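Local coordinates for protein beta-glucosidase (Chaetomella raphigera, PDB 6JXG) that probably hydrolyses terminal, non-reducing beta-D-glucosyl residues with release of beta-D-glucose, as a secreted family 3 glycoside hydrolase of cellulose breakdown, at residues 480-492 against 530-542. Sequence-based numbering, arbitrary orientation.
Sequences VINSVGPLILEDI and PYTIAKQASDYGT
Pro486 lies flat over the ring of Tyr531 in the alpha/beta sandwich domain of this family 3 glycosidase. The contact joins the loop that leaves strand 477-483, within the domain's six-strand mixed sheet, to the irregular segment 530-542. Pro486 CD makes a CH-pi contact, 3.7 Å from the ring centroid of Tyr531 and almost exactly on the ring normal. Pro530 CD covers the opposite face, so the tyrosine is sandwiched between two prolines. At the ring edge, a water in the ring plane links Tyr531 OH to Ser483 O. Tyr531 OH is also hydrogen-bonded to Trp503 NE1, on the adjacent strand 498-503.

Pro486 CB turns to a second tyrosine and packs 3.4 Å from Tyr540 OH. That hydroxyl donates to Thr532 O and accepts from Ala534 N, with an N-H...O angle of 159°. Two bonds thus tie the Tyr540 hydroxyl to the backbone of its own segment.

Ile488 can be followed outward from CB. CG2 is anti to the backbone N and rests 3.4 Å from Lys535 O. CG1 takes the other branch and passes near Ala537 N. A bend at chi2 (-62°) brings Ile488 CD1 3.3 Å from Ala534 O and against the Gln536-Ala537 peptide. The edge of the Tyr540 ring lies a little farther off.

Across from Lys535, the bent Glu490 chain sets its CG close to Lys535 O. The Glu490 carboxylate crosses Lys535 at a slant, with OE1 3.9 Å from Lys535 CG, while its OE2 forms a salt bridge with Arg570. No direct hydrogen bond crosses between the segments; water bridges them instead. Near the start of helix 490-493, one water accepts from Leu489 N and donates to Glu490 OE1 and to Ala534 O, the last at 2.8 Å from the water oxygen.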
# COMPACT_ATOMS: atom_id res chain seq x y z
N VAL A 480 -8.38 2.38 -21.65
CA VAL A 480 -8.38 2.62 -20.17
C VAL A 480 -8.28 1.31 -19.44
O VAL A 480 -9.16 0.46 -19.64
CB VAL A 480 -9.62 3.38 -19.73
CG1 VAL A 480 -9.66 3.56 -18.22
CG2 VAL A 480 -9.62 4.70 -20.44
N ILE A 481 -7.29 1.19 -18.54
CA ILE A 481 -7.07 -0.02 -17.85
C ILE A 481 -7.20 0.21 -16.36
O ILE A 481 -6.46 1.05 -15.83
CB ILE A 481 -5.68 -0.57 -18.13
CG1 ILE A 481 -5.44 -0.80 -19.60
CG2 ILE A 481 -5.45 -1.91 -17.43
CD1 ILE A 481 -4.08 -1.42 -19.91
N ASN A 482 -8.14 -0.51 -15.72
CA ASN A 482 -8.27 -0.51 -14.25
C ASN A 482 -7.72 -1.85 -13.73
O ASN A 482 -8.41 -2.86 -13.79
CB ASN A 482 -9.74 -0.27 -13.85
CG ASN A 482 -10.18 1.14 -14.07
OD1 ASN A 482 -9.80 2.10 -13.30
ND2 ASN A 482 -10.97 1.34 -15.10
N SER A 483 -6.48 -1.86 -13.19
CA SER A 483 -5.84 -3.07 -12.77
C SER A 483 -5.17 -2.94 -11.43
O SER A 483 -4.60 -1.89 -11.11
CB SER A 483 -4.75 -3.48 -13.78
OG SER A 483 -3.95 -4.59 -13.38
N VAL A 484 -5.24 -4.03 -10.68
CA VAL A 484 -4.58 -4.20 -9.38
C VAL A 484 -3.09 -4.29 -9.44
O VAL A 484 -2.42 -4.20 -8.40
CB VAL A 484 -5.13 -5.42 -8.62
CG1 VAL A 484 -6.59 -5.19 -8.34
CG2 VAL A 484 -4.96 -6.74 -9.42
N GLY A 485 -2.52 -4.51 -10.64
CA GLY A 485 -1.09 -4.67 -10.75
C GLY A 485 -0.63 -4.82 -12.16
O GLY A 485 -1.44 -4.75 -13.06
N PRO A 486 0.67 -5.06 -12.35
CA PRO A 486 1.26 -5.19 -13.68
C PRO A 486 0.48 -6.14 -14.57
O PRO A 486 -0.06 -7.19 -14.11
CB PRO A 486 2.65 -5.79 -13.39
CG PRO A 486 2.93 -5.50 -11.98
CD PRO A 486 1.65 -5.33 -11.28
N LEU A 487 0.43 -5.79 -15.83
CA LEU A 487 -0.09 -6.62 -16.87
C LEU A 487 0.93 -6.57 -18.06
O LEU A 487 1.59 -5.57 -18.27
CB LEU A 487 -1.44 -6.13 -17.36
CG LEU A 487 -2.59 -6.17 -16.39
CD1 LEU A 487 -3.77 -5.43 -16.89
CD2 LEU A 487 -2.90 -7.67 -16.22
N ILE A 488 0.94 -7.62 -18.86
CA ILE A 488 1.73 -7.64 -20.09
C ILE A 488 0.80 -7.03 -21.15
O ILE A 488 -0.30 -7.51 -21.38
CB ILE A 488 2.16 -9.08 -20.45
CG1 ILE A 488 2.88 -9.76 -19.27
CG2 ILE A 488 2.96 -9.12 -21.76
CD1 ILE A 488 4.18 -9.09 -18.82
N LEU A 489 1.27 -5.98 -21.78
CA LEU A 489 0.49 -5.19 -22.68
C LEU A 489 0.95 -5.34 -24.14
O LEU A 489 0.41 -4.66 -25.00
CB LEU A 489 0.56 -3.74 -22.28
CG LEU A 489 0.10 -3.41 -20.86
CD1 LEU A 489 0.15 -1.90 -20.59
CD2 LEU A 489 -1.32 -3.90 -20.73
N GLU A 490 1.89 -6.26 -24.40
CA GLU A 490 2.47 -6.42 -25.73
C GLU A 490 1.40 -6.65 -26.81
O GLU A 490 1.45 -6.04 -27.86
CB GLU A 490 3.47 -7.58 -25.76
CG GLU A 490 4.66 -7.38 -24.84
CD GLU A 490 5.42 -6.10 -25.12
OE1 GLU A 490 5.38 -5.15 -24.33
OE2 GLU A 490 6.03 -6.02 -26.19
N ASP A 491 0.40 -7.47 -26.54
CA ASP A 491 -0.68 -7.62 -27.53
C ASP A 491 -1.45 -6.36 -27.84
O ASP A 491 -1.93 -6.14 -28.99
CB ASP A 491 -1.69 -8.68 -27.08
CG ASP A 491 -1.11 -10.06 -27.06
OD1 ASP A 491 -0.08 -10.25 -27.73
OD2 ASP A 491 -1.62 -10.92 -26.29
N ILE A 492 -1.62 -5.50 -26.83
CA ILE A 492 -2.37 -4.28 -27.00
C ILE A 492 -1.52 -3.29 -27.77
O ILE A 492 -2.01 -2.68 -28.73
CB ILE A 492 -2.85 -3.72 -25.66
CG1 ILE A 492 -3.96 -4.65 -25.20
CG2 ILE A 492 -3.26 -2.26 -25.80
CD1 ILE A 492 -4.48 -4.35 -23.81
N PRO A 530 4.40 2.44 -9.96
CA PRO A 530 5.07 1.99 -8.76
C PRO A 530 5.57 0.57 -8.86
O PRO A 530 6.03 0.03 -7.88
CB PRO A 530 3.94 2.07 -7.71
CG PRO A 530 2.71 1.62 -8.46
CD PRO A 530 2.93 2.26 -9.86
N TYR A 531 5.51 0.01 -10.06
CA TYR A 531 6.06 -1.31 -10.39
C TYR A 531 6.42 -1.35 -11.86
O TYR A 531 6.18 -0.39 -12.60
CB TYR A 531 5.07 -2.39 -10.02
CG TYR A 531 3.64 -2.06 -10.41
CD1 TYR A 531 3.29 -1.85 -11.73
CD2 TYR A 531 2.62 -1.97 -9.43
CE1 TYR A 531 2.01 -1.54 -12.07
CE2 TYR A 531 1.33 -1.66 -9.79
CZ TYR A 531 1.04 -1.44 -11.11
OH TYR A 531 -0.27 -1.15 -11.44
N THR A 532 7.11 -2.40 -12.26
CA THR A 532 7.54 -2.54 -13.64
C THR A 532 6.55 -3.28 -14.46
O THR A 532 6.00 -4.29 -13.95
CB THR A 532 8.90 -3.28 -13.70
OG1 THR A 532 9.88 -2.59 -12.98
CG2 THR A 532 9.42 -3.48 -15.14
N ILE A 533 6.31 -2.82 -15.71
CA ILE A 533 5.51 -3.52 -16.70
C ILE A 533 6.50 -4.13 -17.72
O ILE A 533 7.14 -3.42 -18.53
CB ILE A 533 4.47 -2.62 -17.37
CG1 ILE A 533 3.47 -2.12 -16.33
CG2 ILE A 533 3.75 -3.32 -18.55
CD1 ILE A 533 2.34 -1.32 -16.88
N ALA A 534 6.66 -5.45 -17.60
CA ALA A 534 7.59 -6.22 -18.44
C ALA A 534 6.98 -6.54 -19.81
O ALA A 534 5.74 -6.41 -20.04
CB ALA A 534 7.91 -7.48 -17.76
N LYS A 535 7.84 -6.98 -20.70
CA LYS A 535 7.41 -7.44 -22.02
C LYS A 535 6.93 -8.91 -22.01
O LYS A 535 6.12 -9.29 -22.88
CB LYS A 535 8.54 -7.31 -23.04
CG LYS A 535 9.06 -5.90 -23.20
CD LYS A 535 9.90 -5.82 -24.43
CE LYS A 535 10.76 -4.60 -24.40
NZ LYS A 535 11.66 -4.76 -25.61
N GLN A 536 7.38 -9.67 -21.05
CA GLN A 536 6.87 -10.99 -20.75
C GLN A 536 6.96 -11.31 -19.26
O GLN A 536 7.88 -10.86 -18.55
CB GLN A 536 7.66 -12.05 -21.53
CG GLN A 536 9.09 -12.25 -21.11
CD GLN A 536 9.99 -12.96 -22.17
OE1 GLN A 536 11.19 -12.86 -22.13
NE2 GLN A 536 9.41 -13.64 -23.06
N ALA A 537 6.06 -12.16 -18.78
CA ALA A 537 5.98 -12.50 -17.37
C ALA A 537 7.26 -13.13 -16.78
O ALA A 537 7.61 -12.86 -15.62
CB ALA A 537 4.73 -13.42 -17.10
N SER A 538 8.02 -13.90 -17.58
CA SER A 538 9.24 -14.55 -17.04
C SER A 538 10.37 -13.56 -16.70
O SER A 538 11.25 -13.87 -15.94
CB SER A 538 9.76 -15.62 -18.06
OG SER A 538 10.04 -14.99 -19.29
N ASP A 539 10.33 -12.36 -17.28
CA ASP A 539 11.25 -11.28 -17.01
C ASP A 539 11.25 -10.81 -15.53
O ASP A 539 12.25 -10.26 -15.08
CB ASP A 539 10.96 -10.05 -17.90
CG ASP A 539 11.38 -10.27 -19.40
OD1 ASP A 539 12.09 -11.27 -19.71
OD2 ASP A 539 11.03 -9.38 -20.21
N TYR A 540 10.14 -10.96 -14.81
CA TYR A 540 10.14 -10.50 -13.35
C TYR A 540 11.08 -11.35 -12.52
O TYR A 540 11.62 -10.88 -11.51
CB TYR A 540 8.75 -10.48 -12.70
CG TYR A 540 7.88 -9.47 -13.29
CD1 TYR A 540 7.89 -8.17 -12.80
CD2 TYR A 540 7.05 -9.78 -14.32
CE1 TYR A 540 7.08 -7.22 -13.35
CE2 TYR A 540 6.23 -8.81 -14.90
CZ TYR A 540 6.27 -7.53 -14.45
OH TYR A 540 5.50 -6.57 -15.02
N GLY A 541 11.32 -12.60 -12.96
CA GLY A 541 12.18 -13.51 -12.21
C GLY A 541 11.58 -14.01 -10.91
O GLY A 541 12.28 -14.63 -10.12
N THR A 542 10.32 -13.65 -10.66
CA THR A 542 9.54 -14.15 -9.49
C THR A 542 8.22 -14.66 -10.00
O THR A 542 7.73 -14.25 -11.08
CB THR A 542 9.25 -13.09 -8.48
OG1 THR A 542 8.66 -11.94 -9.13
CG2 THR A 542 10.48 -12.64 -7.80
O HOH W 1 -2.35 -0.93 -9.72
O HOH W 2 4.09 -5.14 -21.92